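Side-chain contacts in Uly1 (Catenovulum maritimum, PDB 7DRQ), which probably degrades the algal polysaccharide ulvan by beta-elimination, as a calcium-binding lyase of polysaccharide lyase family 24: residues A[365-368]-A[374-377]; A[291-296]-A[347-352]; A[379-384]-A[390-395]. One frame throughout, in Å; residues are numbered along the deposited sequence.

Contact 1: A[365-368]-A[374-377]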
ATOM      1  N   THR A 365       2.001  15.211 -12.503  1.00 10.03           N
ATOM      2  CA  THR A 365       0.957  15.629 -13.433  1.00 12.82           C
ATOM      3  C   THR A 365       1.567  15.671 -14.826  1.00 13.01           C
ATOM      4  O   THR A 365       2.466  16.478 -15.082  1.00 12.82           O
ATOM      5  CB  THR A 365       0.401  16.996 -13.030  1.00 10.53           C
ATOM      6  OG1 THR A 365      -0.119  16.914 -11.694  1.00 11.53           O
ATOM      7  CG2 THR A 365      -0.726  17.452 -13.995  1.00 10.53           C
ATOM      8  N   ASN A 366       1.085  14.814 -15.724  1.00 13.13           N
ATOM      9  CA  ASN A 366       1.700  14.669 -17.040  1.00 10.60           C
ATOM     10  C   ASN A 366       0.844  15.317 -18.120  1.00 14.87           C
ATOM     11  O   ASN A 366      -0.390  15.273 -18.058  1.00 15.37           O
ATOM     12  CB  ASN A 366       1.911  13.197 -17.387  1.00 11.66           C
ATOM     13  CG  ASN A 366       2.770  12.486 -16.370  1.00 14.11           C
ATOM     14  OD1 ASN A 366       3.778  13.026 -15.915  1.00 17.69           O
ATOM     15  ND2 ASN A 366       2.369  11.280 -15.992  1.00 16.09           N
ATOM     16  N   GLU A 367       1.505  15.899 -19.118  1.00 13.57           N
ATOM     17  CA  GLU A 367       0.815  16.363 -20.315  1.00 15.12           C
ATOM     18  C   GLU A 367       0.773  15.232 -21.335  1.00 16.65           C
ATOM     19  O   GLU A 367       1.803  14.618 -21.630  1.00 15.08           O
ATOM     20  CB  GLU A 367       1.496  17.593 -20.916  1.00 14.56           C
ATOM     21  CG  GLU A 367       0.664  18.194 -22.069  1.00 18.18           C
ATOM     22  CD  GLU A 367       1.171  19.539 -22.535  1.00 20.07           C
ATOM     23  OE1 GLU A 367       2.235  19.960 -22.053  1.00 21.14           O
ATOM     24  OE2 GLU A 367       0.499  20.177 -23.384  1.00 19.02           O
ATOM     25  N   TRP A 368      -0.411  14.978 -21.889  1.00 16.37           N
ATOM     26  CA  TRP A 368      -0.679  13.785 -22.687  1.00 17.78           C
ATOM     27  C   TRP A 368      -1.189  14.232 -24.053  1.00 15.74           C
ATOM     28  O   TRP A 368      -2.328  14.695 -24.169  1.00 17.18           O
ATOM     29  CB  TRP A 368      -1.694  12.907 -21.950  1.00 17.08           C
ATOM     30  CG  TRP A 368      -2.130  11.642 -22.626  1.00 18.45           C
ATOM     31  CD1 TRP A 368      -3.253  11.468 -23.389  1.00 19.15           C
ATOM     32  CD2 TRP A 368      -1.496  10.363 -22.550  1.00 19.69           C
ATOM     33  NE1 TRP A 368      -3.338  10.164 -23.812  1.00 19.99           N
ATOM     34  CE2 TRP A 368      -2.274   9.465 -23.312  1.00 20.27           C
ATOM     35  CE3 TRP A 368      -0.334   9.891 -21.931  1.00 21.45           C
ATOM     36  CZ2 TRP A 368      -1.927   8.127 -23.474  1.00 22.59           C
ATOM     37  CZ3 TRP A 368       0.006   8.560 -22.089  1.00 26.28           C
ATOM     38  CH2 TRP A 368      -0.788   7.692 -22.851  1.00 24.55           C
ATOM     39  N   ILE A 374       4.249  13.942 -22.926  1.00 15.78           N
ATOM     40  CA  ILE A 374       5.240  14.850 -23.501  1.00 20.52           C
ATOM     41  C   ILE A 374       5.837  15.783 -22.469  1.00 21.43           C
ATOM     42  O   ILE A 374       6.807  16.496 -22.781  1.00 18.50           O
ATOM     43  CB  ILE A 374       4.659  15.664 -24.678  1.00 19.74           C
ATOM     44  CG1 ILE A 374       3.563  16.630 -24.207  1.00 16.53           C
ATOM     45  CG2 ILE A 374       4.147  14.735 -25.779  1.00 17.31           C
ATOM     46  CD1 ILE A 374       3.184  17.672 -25.234  1.00 19.86           C
ATOM     47  N   LYS A 375       5.311  15.792 -21.247  1.00 18.84           N
ATOM     48  CA  LYS A 375       5.824  16.653 -20.195  1.00 18.61           C
ATOM     49  C   LYS A 375       5.409  16.053 -18.861  1.00 18.14           C
ATOM     50  O   LYS A 375       4.271  15.602 -18.712  1.00 16.00           O
ATOM     51  CB  LYS A 375       5.285  18.081 -20.345  1.00 20.92           C
ATOM     52  CG  LYS A 375       5.678  19.015 -19.226  1.00 23.82           C
ATOM     53  CD  LYS A 375       4.994  20.359 -19.398  1.00 27.41           C
ATOM     54  CE  LYS A 375       6.001  21.473 -19.504  1.00 33.56           C
ATOM     55  NZ  LYS A 375       5.377  22.690 -20.111  1.00 41.68           N
ATOM     56  N   LYS A 376       6.337  16.030 -17.907  1.00 16.64           N
ATOM     57  CA  LYS A 376       6.081  15.534 -16.559  1.00 15.03           C
ATOM     58  C   LYS A 376       6.285  16.675 -15.576  1.00 17.81           C
ATOM     59  O   LYS A 376       7.368  17.270 -15.526  1.00 15.73           O
ATOM     60  CB  LYS A 376       7.007  14.364 -16.212  1.00 15.81           C
ATOM     61  CG  LYS A 376       6.930  13.183 -17.174  1.00 17.12           C
ATOM     62  CD  LYS A 376       7.976  12.127 -16.808  1.00 21.98           C
ATOM     63  CE  LYS A 376       7.854  10.873 -17.656  1.00 26.11           C
ATOM     64  NZ  LYS A 376       8.764   9.784 -17.171  1.00 29.51           N
ATOM     65  N   VAL A 377       5.255  16.983 -14.797  1.00 12.68           N
ATOM     66  CA  VAL A 377       5.327  18.051 -13.808  1.00 15.60           C
ATOM     67  C   VAL A 377       5.212  17.421 -12.429  1.00 13.98           C
ATOM     68  O   VAL A 377       4.214  16.754 -12.126  1.00 15.12           O
ATOM     69  CB  VAL A 377       4.225  19.099 -14.012  1.00 15.35           C
ATOM     70  CG1 VAL A 377       4.346  20.180 -12.951  1.00 12.61           C
ATOM     71  CG2 VAL A 377       4.283  19.675 -15.434  1.00 16.35           C
TER
HETATM   72  O   HOH W   1       2.008  17.458 -10.131  1.00 13.84           O

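Contact 2: A[291-296]-A[347-352]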
ATOM      1  N   ASP A 291      -8.055  13.554 -11.176  1.00 10.49           N
ATOM      2  CA  ASP A 291      -8.078  15.008 -11.094  1.00  9.68           C
ATOM      3  C   ASP A 291      -8.039  15.400  -9.624  1.00 11.75           C
ATOM      4  O   ASP A 291      -8.362  14.606  -8.738  1.00 10.95           O
ATOM      5  CB  ASP A 291      -9.332  15.610 -11.780  1.00  9.65           C
ATOM      6  CG  ASP A 291     -10.614  15.373 -10.980  1.00 14.67           C
ATOM      7  OD1 ASP A 291     -10.945  16.228 -10.133  1.00 16.63           O
ATOM      8  OD2 ASP A 291     -11.289  14.337 -11.202  1.00 12.65           O
ATOM      9  N   GLY A 292      -7.638  16.640  -9.374  1.00 10.24           N
ATOM     10  CA  GLY A 292      -7.695  17.200  -8.045  1.00 10.94           C
ATOM     11  C   GLY A 292      -6.658  16.644  -7.090  1.00 12.52           C
ATOM     12  O   GLY A 292      -5.908  15.718  -7.429  1.00 12.27           O
HETATM   13  N   MSE A 293      -6.602  17.218  -5.903  1.00 12.47           N
HETATM   14  CA  MSE A 293      -5.765  16.717  -4.821  1.00  9.96           C
HETATM   15  C   MSE A 293      -6.496  17.048  -3.523  1.00 11.28           C
HETATM   16  O   MSE A 293      -6.946  18.179  -3.322  1.00 12.02           O
HETATM   17  CB  MSE A 293      -4.371  17.341  -4.874  1.00 11.12           C
HETATM   18  CG  MSE A 293      -3.415  16.796  -3.851  1.00 11.43           C
HETATM   19 SE   MSE A 293      -1.623  17.566  -4.181  1.00 21.36          SE
HETATM   20  CE  MSE A 293      -1.162  16.687  -5.841  1.00 13.21           C
ATOM     21  N   PHE A 294      -6.619  16.068  -2.637  1.00 11.39           N
ATOM     22  CA  PHE A 294      -7.545  16.185  -1.516  1.00 10.54           C
ATOM     23  C   PHE A 294      -6.900  15.663  -0.239  1.00  9.55           C
ATOM     24  O   PHE A 294      -6.022  14.799  -0.272  1.00 11.22           O
ATOM     25  CB  PHE A 294      -8.841  15.420  -1.814  1.00  9.57           C
ATOM     26  CG  PHE A 294      -9.476  15.792  -3.126  1.00  9.58           C
ATOM     27  CD1 PHE A 294     -10.387  16.833  -3.204  1.00 11.74           C
ATOM     28  CD2 PHE A 294      -9.131  15.117  -4.299  1.00  9.62           C
ATOM     29  CE1 PHE A 294     -10.963  17.191  -4.431  1.00 11.35           C
ATOM     30  CE2 PHE A 294      -9.692  15.469  -5.511  1.00 10.65           C
ATOM     31  CZ  PHE A 294     -10.620  16.503  -5.576  1.00 11.21           C
ATOM     32  N   TYR A 295      -7.383  16.171   0.901  1.00  9.40           N
ATOM     33  CA  TYR A 295      -6.812  15.804   2.192  1.00 11.32           C
ATOM     34  C   TYR A 295      -7.839  16.071   3.279  1.00 10.17           C
ATOM     35  O   TYR A 295      -8.547  17.083   3.237  1.00 10.36           O
ATOM     36  CB  TYR A 295      -5.528  16.599   2.467  1.00 11.37           C
ATOM     37  CG  TYR A 295      -5.063  16.653   3.915  1.00 11.16           C
ATOM     38  CD1 TYR A 295      -4.371  15.589   4.482  1.00  9.69           C
ATOM     39  CD2 TYR A 295      -5.246  17.800   4.680  1.00  9.38           C
ATOM     40  CE1 TYR A 295      -3.903  15.649   5.789  1.00 10.56           C
ATOM     41  CE2 TYR A 295      -4.809  17.868   5.993  1.00 10.40           C
ATOM     42  CZ  TYR A 295      -4.138  16.789   6.542  1.00 13.97           C
ATOM     43  OH  TYR A 295      -3.673  16.866   7.829  1.00 11.72           O
ATOM     44  N   ALA A 296      -7.913  15.166   4.249  1.00 11.14           N
ATOM     45  CA  ALA A 296      -8.750  15.383   5.418  1.00 11.18           C
ATOM     46  C   ALA A 296      -8.123  14.650   6.592  1.00 11.73           C
ATOM     47  O   ALA A 296      -7.346  13.711   6.408  1.00 11.17           O
ATOM     48  CB  ALA A 296     -10.190  14.904   5.187  1.00  9.59           C
ATOM     49  N   GLY A 347      -0.516   8.421 -11.088  1.00 16.94           N
ATOM     50  CA  GLY A 347       0.282   7.928  -9.986  1.00 15.23           C
ATOM     51  C   GLY A 347       1.181   9.037  -9.487  1.00 15.14           C
ATOM     52  O   GLY A 347       1.035  10.195  -9.878  1.00 12.66           O
ATOM     53  N   GLY A 348       2.116   8.659  -8.619  1.00 12.68           N
ATOM     54  CA  GLY A 348       3.038   9.642  -8.094  1.00 12.75           C
ATOM     55  C   GLY A 348       2.490  10.503  -6.981  1.00 10.11           C
ATOM     56  O   GLY A 348       3.105  11.521  -6.647  1.00 13.46           O
ATOM     57  N   PHE A 349       1.364  10.136  -6.385  1.00 10.78           N
ATOM     58  CA  PHE A 349       0.765  10.955  -5.340  1.00  9.08           C
ATOM     59  C   PHE A 349       1.135  10.410  -3.969  1.00 11.86           C
ATOM     60  O   PHE A 349       1.089   9.198  -3.737  1.00 12.47           O
ATOM     61  CB  PHE A 349      -0.756  11.005  -5.467  1.00 12.23           C
ATOM     62  CG  PHE A 349      -1.412  11.677  -4.307  1.00  9.54           C
ATOM     63  CD1 PHE A 349      -1.358  13.057  -4.177  1.00  9.30           C
ATOM     64  CD2 PHE A 349      -2.028  10.934  -3.300  1.00 10.58           C
ATOM     65  CE1 PHE A 349      -1.958  13.692  -3.085  1.00 10.41           C
ATOM     66  CE2 PHE A 349      -2.612  11.562  -2.206  1.00 11.98           C
ATOM     67  CZ  PHE A 349      -2.582  12.938  -2.100  1.00 10.96           C
ATOM     68  N   ASP A 350       1.498  11.311  -3.060  1.00  9.67           N
ATOM     69  CA  ASP A 350       1.743  10.910  -1.680  1.00 10.04           C
ATOM     70  C   ASP A 350       1.625  12.143  -0.801  1.00 12.10           C
ATOM     71  O   ASP A 350       1.575  13.273  -1.293  1.00 11.95           O
ATOM     72  CB  ASP A 350       3.113  10.238  -1.520  1.00  9.93           C
ATOM     73  CG  ASP A 350       3.190   9.364  -0.275  1.00 14.55           C
ATOM     74  OD1 ASP A 350       2.131   9.078   0.329  1.00 12.61           O
ATOM     75  OD2 ASP A 350       4.315   8.969   0.099  1.00 12.77           O
ATOM     76  N   TRP A 351       1.597  11.912   0.514  1.00 11.22           N
ATOM     77  CA  TRP A 351       1.423  12.986   1.482  1.00  9.25           C
ATOM     78  C   TRP A 351       1.970  12.522   2.828  1.00 10.76           C
ATOM     79  O   TRP A 351       2.136  11.326   3.074  1.00 12.34           O
ATOM     80  CB  TRP A 351      -0.053  13.385   1.615  1.00 12.26           C
ATOM     81  CG  TRP A 351      -0.856  12.268   2.153  1.00 10.77           C
ATOM     82  CD1 TRP A 351      -1.384  11.222   1.453  1.00 10.54           C
ATOM     83  CD2 TRP A 351      -1.174  12.040   3.527  1.00  9.12           C
ATOM     84  NE1 TRP A 351      -2.034  10.364   2.312  1.00 11.09           N
ATOM     85  CE2 TRP A 351      -1.918  10.843   3.590  1.00 12.86           C
ATOM     86  CE3 TRP A 351      -0.902  12.733   4.712  1.00  9.29           C
ATOM     87  CZ2 TRP A 351      -2.402  10.326   4.796  1.00 10.53           C
ATOM     88  CZ3 TRP A 351      -1.377  12.219   5.910  1.00 11.74           C
ATOM     89  CH2 TRP A 351      -2.121  11.023   5.943  1.00 11.41           C
ATOM     90  N   THR A 352       2.221  13.486   3.705  1.00 10.37           N
ATOM     91  CA  THR A 352       2.564  13.178   5.088  1.00  9.67           C
ATOM     92  C   THR A 352       2.280  14.418   5.921  1.00 11.14           C
ATOM     93  O   THR A 352       2.057  15.507   5.388  1.00 10.00           O
ATOM     94  CB  THR A 352       4.028  12.730   5.221  1.00 11.52           C
ATOM     95  OG1 THR A 352       4.272  12.273   6.557  1.00 12.85           O
ATOM     96  CG2 THR A 352       4.961  13.892   4.914  1.00 12.61           C
TER

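Contact 3: A[379-384]-A[390-395]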
ATOM      1  N   SER A 379       4.888  18.148  -8.373  1.00 10.40           N
ATOM      2  CA  SER A 379       4.470  19.231  -7.492  1.00 12.54           C
ATOM      3  C   SER A 379       4.692  18.858  -6.035  1.00 12.06           C
ATOM      4  O   SER A 379       4.624  17.689  -5.649  1.00 10.40           O
ATOM      5  CB  SER A 379       2.984  19.622  -7.684  1.00 11.74           C
ATOM      6  OG  SER A 379       2.125  18.497  -7.565  1.00 11.89           O
ATOM      7  N   HIS A 380       4.972  19.884  -5.239  1.00 11.93           N
ATOM      8  CA  HIS A 380       5.092  19.777  -3.795  1.00 11.52           C
ATOM      9  C   HIS A 380       4.201  20.851  -3.196  1.00 11.36           C
ATOM     10  O   HIS A 380       4.418  22.042  -3.436  1.00 11.11           O
ATOM     11  CB  HIS A 380       6.542  19.960  -3.357  1.00 12.34           C
ATOM     12  CG  HIS A 380       6.766  19.822  -1.885  1.00 13.70           C
ATOM     13  ND1 HIS A 380       7.968  20.150  -1.292  1.00 11.29           N
ATOM     14  CD2 HIS A 380       5.954  19.394  -0.885  1.00 13.54           C
ATOM     15  CE1 HIS A 380       7.890  19.926   0.009  1.00 11.90           C
ATOM     16  NE2 HIS A 380       6.680  19.464   0.282  1.00 11.85           N
ATOM     17  N   THR A 381       3.200  20.432  -2.436  1.00  9.79           N
ATOM     18  CA  THR A 381       2.274  21.344  -1.777  1.00 11.45           C
ATOM     19  C   THR A 381       2.496  21.235  -0.277  1.00 12.45           C
ATOM     20  O   THR A 381       2.529  20.127   0.260  1.00 11.50           O
ATOM     21  CB  THR A 381       0.828  20.993  -2.126  1.00 13.27           C
ATOM     22  OG1 THR A 381       0.621  21.186  -3.528  1.00 12.62           O
ATOM     23  CG2 THR A 381      -0.145  21.871  -1.344  1.00 11.61           C
ATOM     24  N   TYR A 382       2.687  22.365   0.403  1.00 12.72           N
ATOM     25  CA  TYR A 382       3.042  22.233   1.807  1.00 12.23           C
ATOM     26  C   TYR A 382       2.552  23.423   2.614  1.00 14.24           C
ATOM     27  O   TYR A 382       2.384  24.534   2.100  1.00 14.78           O
ATOM     28  CB  TYR A 382       4.550  22.030   2.004  1.00 12.30           C
ATOM     29  CG  TYR A 382       5.423  23.130   1.457  1.00 13.30           C
ATOM     30  CD1 TYR A 382       5.784  23.154   0.111  1.00 15.80           C
ATOM     31  CD2 TYR A 382       5.895  24.150   2.288  1.00 16.79           C
ATOM     32  CE1 TYR A 382       6.592  24.164  -0.404  1.00 17.07           C
ATOM     33  CE2 TYR A 382       6.705  25.164   1.789  1.00 16.80           C
ATOM     34  CZ  TYR A 382       7.051  25.161   0.441  1.00 23.34           C
ATOM     35  OH  TYR A 382       7.851  26.161  -0.064  1.00 21.46           O
ATOM     36  N   GLN A 383       2.298  23.154   3.888  1.00 13.84           N
ATOM     37  CA  GLN A 383       1.780  24.150   4.819  1.00 13.10           C
ATOM     38  C   GLN A 383       2.573  23.996   6.111  1.00 16.11           C
ATOM     39  O   GLN A 383       2.485  22.958   6.776  1.00 15.31           O
ATOM     40  CB  GLN A 383       0.285  23.960   5.055  1.00 13.61           C
ATOM     41  CG  GLN A 383      -0.337  25.072   5.893  1.00 13.31           C
ATOM     42  CD  GLN A 383      -1.752  24.755   6.355  1.00 11.65           C
ATOM     43  OE1 GLN A 383      -2.053  23.630   6.740  1.00 15.19           O
ATOM     44  NE2 GLN A 383      -2.621  25.764   6.335  1.00 15.01           N
ATOM     45  N   LYS A 384       3.350  25.012   6.458  1.00  8.55           N
ATOM     46  CA  LYS A 384       4.175  24.926   7.654  1.00 11.74           C
ATOM     47  C   LYS A 384       3.304  25.002   8.909  1.00 13.58           C
ATOM     48  O   LYS A 384       2.444  25.883   9.026  1.00 14.15           O
ATOM     49  CB  LYS A 384       5.212  26.049   7.659  1.00 15.96           C
ATOM     50  CG  LYS A 384       6.129  26.025   8.889  1.00 15.96           C
ATOM     51  CD  LYS A 384       7.303  26.973   8.720  1.00 25.46           C
ATOM     52  CE  LYS A 384       8.096  27.079  10.007  1.00 30.76           C
ATOM     53  NZ  LYS A 384       9.307  27.937   9.850  1.00 46.64           N
ATOM     54  N   LEU A 390      -1.187  27.667   1.876  1.00 17.00           N
ATOM     55  CA  LEU A 390      -0.756  26.443   1.217  1.00 17.59           C
ATOM     56  C   LEU A 390       0.139  26.835   0.053  1.00 15.88           C
ATOM     57  O   LEU A 390      -0.316  27.515  -0.871  1.00 19.32           O
ATOM     58  CB  LEU A 390      -1.951  25.655   0.691  1.00 18.92           C
ATOM     59  CG  LEU A 390      -2.632  24.541   1.461  1.00 25.29           C
ATOM     60  CD1 LEU A 390      -3.696  23.946   0.549  1.00 17.18           C
ATOM     61  CD2 LEU A 390      -1.617  23.489   1.901  1.00 18.85           C
ATOM     62  N   ILE A 391       1.398  26.424   0.090  1.00 14.14           N
ATOM     63  CA  ILE A 391       2.345  26.705  -0.984  1.00 15.05           C
ATOM     64  C   ILE A 391       2.414  25.490  -1.897  1.00 16.58           C
ATOM     65  O   ILE A 391       2.605  24.369  -1.418  1.00 15.53           O
ATOM     66  CB  ILE A 391       3.739  27.029  -0.422  1.00 16.40           C
ATOM     67  CG1 ILE A 391       3.697  28.284   0.454  1.00 23.17           C
ATOM     68  CG2 ILE A 391       4.750  27.188  -1.565  1.00 21.97           C
ATOM     69  CD1 ILE A 391       5.051  28.620   1.070  1.00 27.84           C
ATOM     70  N   THR A 392       2.263  25.704  -3.205  1.00 14.20           N
ATOM     71  CA  THR A 392       2.510  24.673  -4.205  1.00 10.01           C
ATOM     72  C   THR A 392       3.646  25.146  -5.098  1.00 14.06           C
ATOM     73  O   THR A 392       3.593  26.262  -5.626  1.00 14.64           O
ATOM     74  CB  THR A 392       1.274  24.384  -5.058  1.00 14.50           C
ATOM     75  OG1 THR A 392       0.209  23.905  -4.229  1.00 13.71           O
ATOM     76  CG2 THR A 392       1.591  23.338  -6.109  1.00 13.89           C
ATOM     77  N   THR A 393       4.656  24.297  -5.276  1.00 11.64           N
ATOM     78  CA  THR A 393       5.753  24.575  -6.194  1.00 12.00           C
ATOM     79  C   THR A 393       5.949  23.375  -7.108  1.00 13.90           C
ATOM     80  O   THR A 393       5.702  22.232  -6.711  1.00 13.82           O
ATOM     81  CB  THR A 393       7.065  24.893  -5.434  1.00 11.98           C
ATOM     82  OG1 THR A 393       8.099  25.263  -6.366  1.00 16.50           O
ATOM     83  CG2 THR A 393       7.532  23.689  -4.623  1.00 14.97           C
ATOM     84  N   THR A 394       6.355  23.637  -8.352  1.00 14.00           N
ATOM     85  CA  THR A 394       6.796  22.571  -9.247  1.00 15.24           C
ATOM     86  C   THR A 394       8.305  22.421  -9.237  1.00 16.94           C
ATOM     87  O   THR A 394       8.853  21.642 -10.026  1.00 16.44           O
ATOM     88  CB  THR A 394       6.299  22.809 -10.676  1.00 14.64           C
ATOM     89  OG1 THR A 394       6.863  24.025 -11.180  1.00 16.68           O
ATOM     90  CG2 THR A 394       4.783  22.922 -10.687  1.00 18.29           C
ATOM     91  N   ASP A 395       8.988  23.148  -8.354  1.00 18.03           N
ATOM     92  CA  ASP A 395      10.431  22.999  -8.169  1.00 14.42           C
ATOM     93  C   ASP A 395      10.676  21.845  -7.195  1.00 14.36           C
ATOM     94  O   ASP A 395      11.062  22.019  -6.036  1.00 19.86           O
ATOM     95  CB  ASP A 395      11.032  24.314  -7.688  1.00 20.03           C
ATOM     96  CG  ASP A 395      12.545  24.266  -7.581  1.00 26.14           C
ATOM     97  OD1 ASP A 395      13.155  23.284  -8.051  1.00 24.27           O
ATOM     98  OD2 ASP A 395      13.126  25.222  -7.028  1.00 27.69           O
TER

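Contact 1: A[365-368]-A[374-377]
Ile374 N hydrogen-bonds Glu367 O at 2.8 Å near the turn of a beta hairpin, whose arms 359-369 and 372-383 are neighbouring antiparallel strands of a sheet in this protein of the BNR-repeat, beta-propeller type. The isoleucine side chain crosses the glutamate: Ile374 CG1 sits between the backbone N and the carbonyl carbon (chi1 66°), and Ile374 CD1 comes to 3.8 Å from Glu367 CD. The glutamate's stem is extended, so Ile374 lies against its methylenes as well as the carboxylate carbon. Glu367 OE2 is bonded to Gln342 beyond the hairpin.

At Lys375 the backbone O receives Glu367 N at 2.8 Å and also meets the Asn366 CA, 3.2 Å away, in a CA-H...O contact. Of the lysine side chain, the aliphatic part does the touching, with Lys375 CD 3.8 Å from Glu367 OE1; Lys375 NZ remains 4.6 Å from that OE1, too far for a salt bridge.

Lys376 lies alongside Asn366, pointing the same way from the sheet, with its CG at 3.4 Å from Asn366 OD1; that oxygen is bonded to Gln364.

Val377 closes a two-way backbone pair with Thr365, and Val377 O accepts Thr365 N with an N-H...O angle of 173°. A water that donates to the same Val377 O also bonds Thr365 OG1 at 2.7 Å.

Contact 2: A[291-296]-A[347-352]
Asp350 OD1 is gripped twice, just behind the tryptophan that meets Tyr295: Trp351 N reaches it at 2.9 Å in a weak bond, bent to 145°, and Lys267 forms a salt bridge with it. Lys267 also bonds Trp351 O and makes a cation-pi contact with the indole, so one charged group probably helps steady both the aspartate and its neighbour.

The indole is tied down as well through NE1, which bonds Lys265 O. Against it Tyr295 presents the edge of its phenol ring, in an offset edge-to-face pair. The ring centres, phenol to six-membered indole ring, lie 6.0 Å apart with the planes at 60°, and the nearest atoms are Tyr295 CE1 and Trp351 CZ3 at 4.3 Å. The phenol OH is held by Arg274, on the strand next to 290-298.

Two residues earlier in each segment, Met293, a selenomethionine, crosses Phe349. Met293 CG stands anti to the backbone N (chi1 -176°), which sends the chain out to the phenyl, and comes to 3.5 Å from Phe349 CE1. The bend at the selenium then carries Met293 CE back beside the ring, 4.0 Å from Phe349 CD1. Met293 SE itself lies at the ring's edge, 5.4 Å from the Phe349 ring centroid, a Met-aromatic contact.

No hydrogen bond joins the segments, and the nearest CA atoms, such as those of Tyr295 and Trp351, stay 8.7 Å apart. Two antiparallel sheets packed through apolar and aromatic side chains in this way are consistent with neighbouring blades of a beta-propeller, the fold of this family's clan.

Contact 3: A[379-384]-A[390-395]
Thr381 OG1 and Thr392 OG1 share a hydrogen bond of 2.8 Å across a non-hydrogen-bonded backbone pair, one hydroxyl donating and the other accepting; either could be the donor. In both threonines OG1 lies anti to the carbonyl carbon (chi1 -64° and -61°), which brings the two oxygens together.

The pairs flanking it each make two backbone hydrogen bonds. His380 N and O bond Thr393 O and N, and Tyr382 N reaches Ile391 O at 2.7 Å while Ile391 N returns to Tyr382 O. This is a beta hairpin, strand 372-383 turning back into the short outer strand 391-393.

On the face shared by His380 and Tyr382, Ile391 CB sits over the phenol ring, 4.0 Å from the Tyr382 ring centroid, in a CH-pi contact. The other flat group, the His380 imidazole, has Tyr382 CD1 above its centre, and its nitrogens are satisfied outside the hairpin's two segments: ND1 by Asn429 OD1 and NE2 by His360 ND1.

Gln383 NE2 bonds Gly388 O in the connecting loop, while Gln383 CB packs on Leu390 CD2 at 3.7 Å. At the strand's end Thr393 OG1 accepts Asp395 N at 3.0 Å, forming an ST turn.

Overall arrangement
Contacts 1 and 3 follow each other along strand 372-383: contact 1 pairs it with 359-369, contact 3 with 391-393. Their centres are about 18 Å apart, yet they touch where Val377 CG1 meets Thr394 CG2 at 3.6 Å. Contact 2 brings the neighbouring sheet against this one. Its centre lies about 12 Å from that of contact 3, and Met293 CE comes to 4.1 Å from Ser379 OG; contacts 1 and 2 do not touch, their nearest atoms being about 6 Å apart. At the calcium site of Leu283, Asp285 and Phe287, the side chain of Phe287 is about 7 Å from that of Thr365 and about 9 Å from that of Phe294; a bound calcium ion is about 13 Å from both.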